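Local coordinates for protein NAD-dependent aldehyde dehydrogenase (Sinorhizobium meliloti, PDB 3U4J) that probably oxidises aldehydes to carboxylic acids with NAD or NADP as electron acceptor, at residues W171-I176 / G301-S306; G268-G273 / F428-S433; G272-Q277 / S306-L311; N424-G429 / G470-G475. All blocks are in the same frame, centred on the assembly; numbering follows the deposited sequence.

Interaction 1. Residues W171-I176 / G301-S306; sequences WNFPFI and GQCCIS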
# COMPACT_ATOMS: atom_id res chain seq x y z
N TRP A 171 -25.49 -0.86 -23.66
CA TRP A 171 -25.57 -1.73 -24.84
C TRP A 171 -24.29 -1.77 -25.68
O TRP A 171 -24.16 -2.60 -26.56
CB TRP A 171 -26.75 -1.29 -25.71
CG TRP A 171 -26.82 0.22 -25.96
CD1 TRP A 171 -27.65 1.14 -25.33
CD2 TRP A 171 -26.04 0.97 -26.90
NE1 TRP A 171 -27.42 2.41 -25.84
CE2 TRP A 171 -26.45 2.33 -26.82
CE3 TRP A 171 -25.05 0.63 -27.83
CZ2 TRP A 171 -25.89 3.33 -27.61
CZ3 TRP A 171 -24.51 1.63 -28.65
CH2 TRP A 171 -24.94 2.96 -28.53
N ASN A 172 -23.35 -0.89 -25.40
CA ASN A 172 -22.18 -0.82 -26.28
C ASN A 172 -21.11 -1.87 -26.00
O ASN A 172 -20.49 -2.37 -26.94
CB ASN A 172 -21.60 0.59 -26.32
CG ASN A 172 -21.06 1.08 -24.96
OD1 ASN A 172 -21.42 0.58 -23.89
ND2 ASN A 172 -20.19 2.10 -25.02
N PHE A 173 -20.90 -2.19 -24.73
CA PHE A 173 -19.93 -3.23 -24.34
C PHE A 173 -20.52 -4.09 -23.21
O PHE A 173 -20.06 -4.03 -22.07
CB PHE A 173 -18.61 -2.61 -23.84
CG PHE A 173 -17.86 -1.84 -24.88
CD1 PHE A 173 -17.05 -2.49 -25.80
CD2 PHE A 173 -17.95 -0.45 -24.92
CE1 PHE A 173 -16.33 -1.75 -26.79
CE2 PHE A 173 -17.25 0.30 -25.89
CZ PHE A 173 -16.44 -0.36 -26.81
N PRO A 174 -21.56 -4.86 -23.52
CA PRO A 174 -22.28 -5.49 -22.41
C PRO A 174 -21.42 -6.47 -21.63
O PRO A 174 -21.43 -6.42 -20.40
CB PRO A 174 -23.43 -6.23 -23.09
CG PRO A 174 -23.59 -5.54 -24.41
CD PRO A 174 -22.16 -5.19 -24.81
N PHE A 175 -20.68 -7.32 -22.32
CA PHE A 175 -19.95 -8.36 -21.61
C PHE A 175 -18.78 -7.75 -20.86
O PHE A 175 -18.47 -8.13 -19.71
CB PHE A 175 -19.50 -9.49 -22.56
CG PHE A 175 -19.28 -10.83 -21.86
CD1 PHE A 175 -20.35 -11.52 -21.29
CD2 PHE A 175 -18.02 -11.41 -21.81
CE1 PHE A 175 -20.17 -12.76 -20.69
CE2 PHE A 175 -17.81 -12.67 -21.17
CZ PHE A 175 -18.88 -13.34 -20.63
N ILE A 176 -18.12 -6.79 -21.51
CA ILE A 176 -16.97 -6.12 -20.91
C ILE A 176 -17.35 -5.43 -19.63
O ILE A 176 -16.67 -5.59 -18.60
CB ILE A 176 -16.31 -5.12 -21.90
CG1 ILE A 176 -15.52 -5.90 -22.97
CG2 ILE A 176 -15.44 -4.13 -21.14
CD1 ILE A 176 -14.06 -6.16 -22.61
N GLY A 301 -17.59 4.04 -33.00
CA GLY A 301 -17.61 5.25 -32.20
C GLY A 301 -18.62 5.25 -31.07
O GLY A 301 -18.80 6.28 -30.42
N GLN A 302 -19.29 4.11 -30.84
CA GLN A 302 -20.25 3.99 -29.75
C GLN A 302 -19.43 3.56 -28.52
O GLN A 302 -19.43 2.39 -28.11
CB GLN A 302 -21.30 2.93 -30.09
CG GLN A 302 -22.14 3.27 -31.33
CD GLN A 302 -22.86 2.06 -31.89
OE1 GLN A 302 -22.26 1.00 -32.15
NE2 GLN A 302 -24.12 2.22 -32.11
N CYS A 303 -18.74 4.54 -27.93
CA CYS A 303 -17.67 4.22 -26.97
C CYS A 303 -17.38 5.47 -26.15
O CYS A 303 -17.07 6.54 -26.71
CB CYS A 303 -16.40 3.75 -27.70
SG CYS A 303 -15.03 3.42 -26.57
N CYS A 304 -17.50 5.34 -24.83
CA CYS A 304 -17.29 6.46 -23.92
C CYS A 304 -15.84 7.00 -23.94
O CYS A 304 -15.62 8.19 -23.69
CB CYS A 304 -17.69 6.04 -22.50
SG CYS A 304 -19.52 5.69 -22.47
N ILE A 305 -14.88 6.12 -24.22
CA ILE A 305 -13.45 6.50 -24.32
C ILE A 305 -13.00 6.74 -25.78
O ILE A 305 -11.82 6.71 -26.08
CB ILE A 305 -12.52 5.47 -23.61
CG1 ILE A 305 -12.67 4.04 -24.20
CG2 ILE A 305 -12.80 5.48 -22.10
CD1 ILE A 305 -11.56 3.06 -23.78
N SER A 306 -13.97 6.97 -26.67
CA SER A 306 -13.69 7.27 -28.06
C SER A 306 -12.86 8.55 -28.15
O SER A 306 -13.08 9.50 -27.37
CB SER A 306 -15.02 7.51 -28.79
OG SER A 306 -14.80 7.77 -30.15
O HOH W 1 -17.47 2.82 -23.42

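Interaction 2. Residues G268-G273 / F428-S433; sequences GLELGG and FGLSAS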
# COMPACT_ATOMS: atom_id res chain seq x y z
N GLY A 268 -21.59 4.30 -7.84
CA GLY A 268 -20.45 4.41 -8.77
C GLY A 268 -21.03 4.74 -10.15
O GLY A 268 -21.98 4.10 -10.57
N LEU A 269 -20.49 5.75 -10.83
CA LEU A 269 -20.97 6.14 -12.15
C LEU A 269 -19.83 6.15 -13.17
O LEU A 269 -18.72 6.63 -12.89
CB LEU A 269 -21.62 7.54 -12.10
CG LEU A 269 -22.84 7.75 -11.17
CD1 LEU A 269 -23.19 9.24 -11.00
CD2 LEU A 269 -24.05 7.01 -11.70
N GLU A 270 -20.09 5.58 -14.34
CA GLU A 270 -19.11 5.60 -15.44
C GLU A 270 -19.90 6.06 -16.64
O GLU A 270 -20.78 5.34 -17.12
CB GLU A 270 -18.48 4.21 -15.67
CG GLU A 270 -17.64 3.73 -14.46
CD GLU A 270 -16.39 4.57 -14.25
OE1 GLU A 270 -15.81 5.01 -15.26
OE2 GLU A 270 -16.00 4.80 -13.08
N LEU A 271 -19.63 7.29 -17.06
CA LEU A 271 -20.53 8.02 -17.94
C LEU A 271 -19.84 8.34 -19.27
O LEU A 271 -18.78 7.80 -19.55
CB LEU A 271 -21.10 9.26 -17.22
CG LEU A 271 -21.71 8.98 -15.82
CD1 LEU A 271 -22.11 10.26 -15.04
CD2 LEU A 271 -22.90 7.98 -15.90
N GLY A 272 -20.46 9.20 -20.08
CA GLY A 272 -19.96 9.47 -21.41
C GLY A 272 -18.78 10.43 -21.36
O GLY A 272 -18.35 10.87 -20.28
N GLY A 273 -18.28 10.77 -22.53
CA GLY A 273 -17.16 11.70 -22.62
C GLY A 273 -17.09 12.39 -23.97
O GLY A 273 -17.89 12.13 -24.88
N PHE A 428 -16.88 17.18 -19.70
CA PHE A 428 -16.53 15.76 -19.57
C PHE A 428 -15.09 15.61 -19.10
O PHE A 428 -14.34 16.59 -19.06
CB PHE A 428 -16.65 15.05 -20.91
CG PHE A 428 -18.06 14.95 -21.45
CD1 PHE A 428 -19.01 14.12 -20.83
CD2 PHE A 428 -18.42 15.63 -22.60
CE1 PHE A 428 -20.31 13.99 -21.37
CE2 PHE A 428 -19.72 15.53 -23.14
CZ PHE A 428 -20.66 14.70 -22.51
N GLY A 429 -14.69 14.38 -18.80
CA GLY A 429 -13.34 14.15 -18.28
C GLY A 429 -13.02 12.68 -18.20
O GLY A 429 -12.38 12.22 -17.23
N LEU A 430 -13.43 11.92 -19.21
CA LEU A 430 -13.25 10.48 -19.13
C LEU A 430 -11.88 10.04 -19.64
O LEU A 430 -11.11 9.42 -18.90
CB LEU A 430 -14.37 9.70 -19.85
CG LEU A 430 -14.33 8.18 -19.59
CD1 LEU A 430 -14.31 7.84 -18.08
CD2 LEU A 430 -15.52 7.45 -20.26
N SER A 431 -11.58 10.36 -20.90
CA SER A 431 -10.34 9.90 -21.48
C SER A 431 -9.59 10.97 -22.28
O SER A 431 -10.15 12.01 -22.61
CB SER A 431 -10.63 8.69 -22.38
OG SER A 431 -11.23 9.10 -23.60
N ALA A 432 -8.34 10.68 -22.63
CA ALA A 432 -7.54 11.57 -23.48
C ALA A 432 -6.29 10.82 -23.89
O ALA A 432 -5.79 9.99 -23.14
CB ALA A 432 -7.15 12.85 -22.71
N SER A 433 -5.80 11.10 -25.10
CA SER A 433 -4.52 10.59 -25.55
C SER A 433 -3.63 11.74 -25.98
O SER A 433 -4.12 12.69 -26.59
CB SER A 433 -4.69 9.71 -26.78
OG SER A 433 -5.31 8.49 -26.45

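Interaction 3. Residues G272-Q277 / S306-L311; sequences GGKGPQ and SGSRLL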
# COMPACT_ATOMS: atom_id res chain seq x y z
N GLY A 272 -20.46 9.20 -20.08
CA GLY A 272 -19.96 9.47 -21.41
C GLY A 272 -18.78 10.43 -21.36
O GLY A 272 -18.35 10.87 -20.28
N GLY A 273 -18.28 10.77 -22.53
CA GLY A 273 -17.16 11.70 -22.62
C GLY A 273 -17.09 12.39 -23.97
O GLY A 273 -17.89 12.13 -24.88
N LYS A 274 -16.13 13.30 -24.07
CA LYS A 274 -15.77 13.87 -25.35
C LYS A 274 -14.23 13.89 -25.46
O LYS A 274 -13.59 14.94 -25.51
CB LYS A 274 -16.42 15.26 -25.53
CG LYS A 274 -16.27 15.83 -26.94
CD LYS A 274 -17.36 15.30 -27.89
CE LYS A 274 -17.01 15.57 -29.36
NZ LYS A 274 -18.17 15.25 -30.24
N GLY A 275 -13.66 12.70 -25.50
CA GLY A 275 -12.24 12.57 -25.31
C GLY A 275 -11.44 13.09 -26.50
O GLY A 275 -11.76 12.80 -27.65
N PRO A 276 -10.39 13.86 -26.21
CA PRO A 276 -9.52 14.35 -27.26
C PRO A 276 -8.31 13.45 -27.47
O PRO A 276 -7.81 12.85 -26.52
CB PRO A 276 -9.08 15.71 -26.71
CG PRO A 276 -9.07 15.52 -25.21
CD PRO A 276 -10.06 14.42 -24.88
N GLN A 277 -7.84 13.32 -28.71
CA GLN A 277 -6.48 12.89 -28.96
C GLN A 277 -5.67 14.10 -29.44
O GLN A 277 -6.07 14.79 -30.39
CB GLN A 277 -6.43 11.79 -30.01
CG GLN A 277 -7.24 10.55 -29.64
CD GLN A 277 -6.66 9.28 -30.23
OE1 GLN A 277 -5.56 8.87 -29.87
NE2 GLN A 277 -7.43 8.64 -31.12
N SER A 306 -13.97 6.97 -26.67
CA SER A 306 -13.69 7.27 -28.06
C SER A 306 -12.86 8.55 -28.15
O SER A 306 -13.08 9.50 -27.37
CB SER A 306 -15.02 7.51 -28.79
OG SER A 306 -14.80 7.77 -30.15
N GLY A 307 -11.90 8.57 -29.07
CA GLY A 307 -11.23 9.81 -29.45
C GLY A 307 -12.11 10.55 -30.46
O GLY A 307 -11.88 10.49 -31.68
N SER A 308 -13.11 11.25 -29.96
CA SER A 308 -14.10 11.90 -30.79
C SER A 308 -13.65 13.31 -31.25
O SER A 308 -14.21 13.87 -32.20
CB SER A 308 -15.45 11.96 -30.04
OG SER A 308 -15.32 12.66 -28.82
N ARG A 309 -12.64 13.86 -30.57
CA ARG A 309 -11.98 15.10 -30.98
C ARG A 309 -10.52 14.84 -31.31
O ARG A 309 -9.77 14.25 -30.52
CB ARG A 309 -12.05 16.16 -29.87
CG ARG A 309 -13.44 16.65 -29.55
CD ARG A 309 -13.39 17.75 -28.51
NE ARG A 309 -13.12 17.26 -27.17
CZ ARG A 309 -12.50 17.97 -26.23
NH1 ARG A 309 -12.07 19.20 -26.50
NH2 ARG A 309 -12.28 17.44 -25.02
N LEU A 310 -10.11 15.26 -32.50
CA LEU A 310 -8.70 15.31 -32.85
C LEU A 310 -8.21 16.76 -32.69
O LEU A 310 -8.74 17.68 -33.33
CB LEU A 310 -8.47 14.78 -34.28
CG LEU A 310 -7.14 15.10 -34.99
CD1 LEU A 310 -5.98 14.52 -34.15
CD2 LEU A 310 -7.08 14.56 -36.42
N LEU A 311 -7.21 16.96 -31.83
CA LEU A 311 -6.56 18.28 -31.68
C LEU A 311 -5.17 18.10 -32.25
O LEU A 311 -4.35 17.37 -31.68
CB LEU A 311 -6.50 18.72 -30.21
CG LEU A 311 -7.80 18.78 -29.39
CD1 LEU A 311 -7.54 19.25 -27.97
CD2 LEU A 311 -8.82 19.67 -30.01
O HOH W 2 -15.53 10.70 -26.72
O HOH W 3 -16.79 14.29 -32.74
O HOH W 4 -9.57 9.44 -32.57

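Interaction 4. Residues N424-G429 / G470-G475; sequences NATEFG and GYKKSG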
# COMPACT_ATOMS: atom_id res chain seq x y z
N ASN A 424 -9.28 20.53 -22.20
CA ASN A 424 -10.04 20.74 -20.95
C ASN A 424 -11.35 21.55 -21.03
O ASN A 424 -12.09 21.65 -20.05
CB ASN A 424 -9.13 21.39 -19.90
CG ASN A 424 -8.14 20.40 -19.30
OD1 ASN A 424 -8.34 19.18 -19.36
ND2 ASN A 424 -7.07 20.92 -18.73
N ALA A 425 -11.62 22.14 -22.21
CA ALA A 425 -12.78 23.00 -22.43
C ALA A 425 -13.99 22.12 -22.66
O ALA A 425 -14.67 22.23 -23.68
CB ALA A 425 -12.55 23.90 -23.65
N THR A 426 -14.27 21.24 -21.71
CA THR A 426 -15.37 20.31 -21.83
C THR A 426 -15.95 20.13 -20.44
O THR A 426 -15.24 20.31 -19.44
CB THR A 426 -14.87 18.96 -22.41
OG1 THR A 426 -15.91 17.98 -22.35
CG2 THR A 426 -13.62 18.45 -21.62
N GLU A 427 -17.23 19.79 -20.34
CA GLU A 427 -17.77 19.36 -19.05
C GLU A 427 -17.40 17.90 -18.70
O GLU A 427 -17.58 17.46 -17.57
CB GLU A 427 -19.30 19.57 -19.00
CG GLU A 427 -19.70 21.05 -19.05
CD GLU A 427 -21.20 21.28 -18.97
OE1 GLU A 427 -21.90 20.52 -18.25
OE2 GLU A 427 -21.67 22.23 -19.63
N PHE A 428 -16.88 17.18 -19.70
CA PHE A 428 -16.53 15.76 -19.57
C PHE A 428 -15.09 15.61 -19.10
O PHE A 428 -14.34 16.59 -19.06
CB PHE A 428 -16.65 15.05 -20.91
CG PHE A 428 -18.06 14.95 -21.45
CD1 PHE A 428 -19.01 14.12 -20.83
CD2 PHE A 428 -18.42 15.63 -22.60
CE1 PHE A 428 -20.31 13.99 -21.37
CE2 PHE A 428 -19.72 15.53 -23.14
CZ PHE A 428 -20.66 14.70 -22.51
N GLY A 429 -14.69 14.38 -18.80
CA GLY A 429 -13.34 14.15 -18.28
C GLY A 429 -13.02 12.68 -18.20
O GLY A 429 -12.38 12.22 -17.23
N GLY A 470 -13.72 8.52 -14.46
CA GLY A 470 -13.65 9.89 -15.01
C GLY A 470 -13.48 11.02 -14.02
O GLY A 470 -13.64 10.85 -12.80
N TYR A 471 -13.11 12.18 -14.55
CA TYR A 471 -13.15 13.43 -13.80
C TYR A 471 -14.44 14.09 -14.21
O TYR A 471 -15.07 13.66 -15.19
CB TYR A 471 -12.00 14.33 -14.27
CG TYR A 471 -10.59 14.03 -13.74
CD1 TYR A 471 -9.75 15.09 -13.35
CD2 TYR A 471 -10.08 12.73 -13.67
CE1 TYR A 471 -8.44 14.85 -12.89
CE2 TYR A 471 -8.77 12.48 -13.20
CZ TYR A 471 -7.98 13.55 -12.81
OH TYR A 471 -6.71 13.33 -12.35
N LYS A 472 -14.82 15.15 -13.48
CA LYS A 472 -15.89 16.06 -13.89
C LYS A 472 -17.20 15.29 -14.10
O LYS A 472 -17.51 14.43 -13.29
CB LYS A 472 -15.47 16.85 -15.15
CG LYS A 472 -14.25 17.75 -14.85
CD LYS A 472 -14.19 18.90 -15.84
CE LYS A 472 -13.01 18.79 -16.71
NZ LYS A 472 -13.03 19.82 -17.79
N LYS A 473 -17.92 15.53 -15.19
CA LYS A 473 -19.21 14.84 -15.36
C LYS A 473 -19.12 13.43 -15.95
O LYS A 473 -20.18 12.82 -16.24
CB LYS A 473 -20.19 15.73 -16.15
CG LYS A 473 -20.61 16.98 -15.39
CD LYS A 473 -21.72 17.73 -16.11
CE LYS A 473 -22.16 18.95 -15.30
NZ LYS A 473 -23.25 19.65 -16.03
N SER A 474 -17.91 12.91 -16.13
CA SER A 474 -17.72 11.58 -16.72
C SER A 474 -17.80 10.41 -15.75
O SER A 474 -17.83 9.24 -16.17
CB SER A 474 -16.44 11.51 -17.53
OG SER A 474 -16.62 12.27 -18.71
N GLY A 475 -17.84 10.70 -14.45
CA GLY A 475 -18.10 9.59 -13.53
C GLY A 475 -17.82 9.90 -12.10
O GLY A 475 -17.38 11.02 -11.78

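Interaction 1. Residues W171-I176 / G301-S306
The six-membered ring of the W171 indole, at CZ3 and CH2, meets the side chain of Q302: CG of Q302 lies in the plane of the ring, at its rim, while W171 CZ3 comes 3.7 Å from Q302 CD. The two side chains cross at about a right angle, with ring and amide planes 63° apart, so the amide does not stack on the indole. Beyond it, H351 meets the indole edge-to-face. The phenyl ring of F173 is approached at its rim, where C303 CB lies in the ring plane, 4.0 Å from F173 CE2. C303 SG stands obliquely to the same ring, 3.9 Å from F173 CE2, as a sulfur-aromatic contact.

Between the two rings N172 supplies the one direct hydrogen bond across the contact. Its CG sits between the backbone N and the carbonyl carbon (chi1 64°), which turns the amide toward the opposite loop; ND2 then donates to Q302 O at 3.2 Å. The acceptor lies close to the amide plane, but ND2 stands above the carbonyl plane of Q302. A water accepts a weak bond from N172 ND2 and a shorter one, 2.9 Å, from C304 N, bridging side-chain amide and loop backbone. C303 to S306 is a type I turn, and F173 is the N-cap of helix 174-187.

N172 ND2 and C304 N, both donating to this water, are consistent with the oxyanion hole of aldehyde dehydrogenases. The WNFP and GQCC sequences fit that active site, and C304, the second cysteine of GQCC, probably corresponds to its nucleophile.

Interaction 2. Residues G268-G273 / F428-S433
F428 lays its ring against the glycine pair G272-G273, and almost every ring atom meets backbone. From CB, 3.8 Å from G273 CA, the chain leaves with CG anti to the carbonyl carbon (chi1 -67°), which swings the ring over that glycine. CG then lies 3.6 Å from G273 CA. On one flank CD1 reaches G272 O at 3.4 Å and CE1 continues along the same carbonyl; on the other, CD2 faces G273 C at 3.8 Å. G273 CA stands over the ring face, 3.9 Å from its centroid and 28° off the normal, a CH-pi contact. Replacing F428 by an alanine is likely to take the aromatic cover off G273 CA and open a gap beside the G272 carbonyl.

L430 packs on the same run of backbone. Its CD2 comes 3.4 Å from L271 O, a buried carbonyl oxygen with no polar partner in the model.

The LELGG sequence is a hallmark of aldehyde dehydrogenases. Here it carries the chain from strand 266-270 in one sheet to strand 275-279 in the other, with F428 covering its two glycines. Its glutamate, E270, with OE1 near L430 CD1, probably corresponds to the active-site glutamate of the family.

Interaction 3. Residues G272-Q277 / S306-L311
R309 and the backbone of K274 make the tight end of this contact. The arginine grips K274 O side-on with two nitrogens, NE and NH2 each at 2.9 Å, and the oxygen lies only 2° out of the guanidinium plane. A bend at chi3 (-75°) turns the group back to that carbonyl, while P276 CB covers one guanidinium face, offset toward its rim. With one oxygen taken edge-on and P276 CB over its face, the rotation of the group is fixed. Two further bonds go to the end of helix 416-424: NH1 to L422 O and NH2 also to A423 O.

From here the backbones run on as parallel strands, with R309 N bonded to G275 O, Q277 N to R309 O at 2.8 Å and L311 N to Q277 O, also at 2.8 Å. Strand 275-279, helix 285-297 and strand 307-313 form a beta-alpha-beta unit, and this pairing joins its two strands directly. P276 and R309 send their side chains to one face, where P276 CB also meets L311 CD1; Q277 and L310 point to the other.

On the S306-S308 side the packing is looser and water does much of the joining. S308, partly exposed, touches K274 mainly through OG, 3.4 Å from K274 CE. One water accepts from G275 N and lies close to S306 O and S308 OG. Another bridges K274 NZ and S308 O, although the lysine ammonium is chiefly held by the carbonyls of I398 and E401. A third links Q277 NE2 to G307 O; NE2 also bonds to G291 O, and Q277 OE1 accepts from W435 NE1.

Interaction 4. Residues N424-G429 / G470-G475
K472 and K473 hold the loop 424-429, one mostly by its carbonyls, the other by E427. K472 lays CB 3.3 Å from E427 O, passes CE beside F428 O and bends at chi3 (-114°), bringing NZ to T426 O at 2.8 Å; N424 O lies 3.1 Å from the same NZ. With an alanine in place of K472, the T426 carbonyl would probably lose its charged donor and the loop be freer to shift. K473 runs alongside E427 in the same direction: its backbone N donates to E427 O, and K473 NZ forms a salt bridge with E427 OE1, 2.7 Å long, met nearly end-on to its C-O bond.

Deeper in, G429 is tied at both ends, its N donating to S474 OG at 2.9 Å and its O accepting from Y471 N at 2.8 Å, from above the carbonyl plane.

An ST turn shapes the loop, T426 OG1 accepting from F428 N; it follows helix 416-424 and leads to strand 431-435. Facing it, S474 N bonds to Y471 O and tightens the other segment.

Further out, S474 OG is placed by G272 O, its stronger partner. The hydroxyl of Y471 bonds to E160 of the second subunit, and K473 packs on V264 of that subunit.

How the interactions relate
Interactions 2, 3 and 4 cluster: the centres of 2 and 4 are about 6 Å apart, those of 2 and 3 about 10 Å. Segment 268-273 leaves one sheet and runs through G272 and G273 into strand 275-279, between strands 307-313 and 431-435 of the other. Interactions 2 and 4 share F428 and G429, and S474 OG bonds to G272 O. Interaction 1, about 17 Å from interaction 4 between centres, shares S306 with interaction 3, and its C304 CB packs on L430 CD2. Along the chain interaction 1 alternates with 2 and with 3, and 1 and 3 both close before 4 opens. The probable active-site loop is thus seated on the crossing between the two sheets.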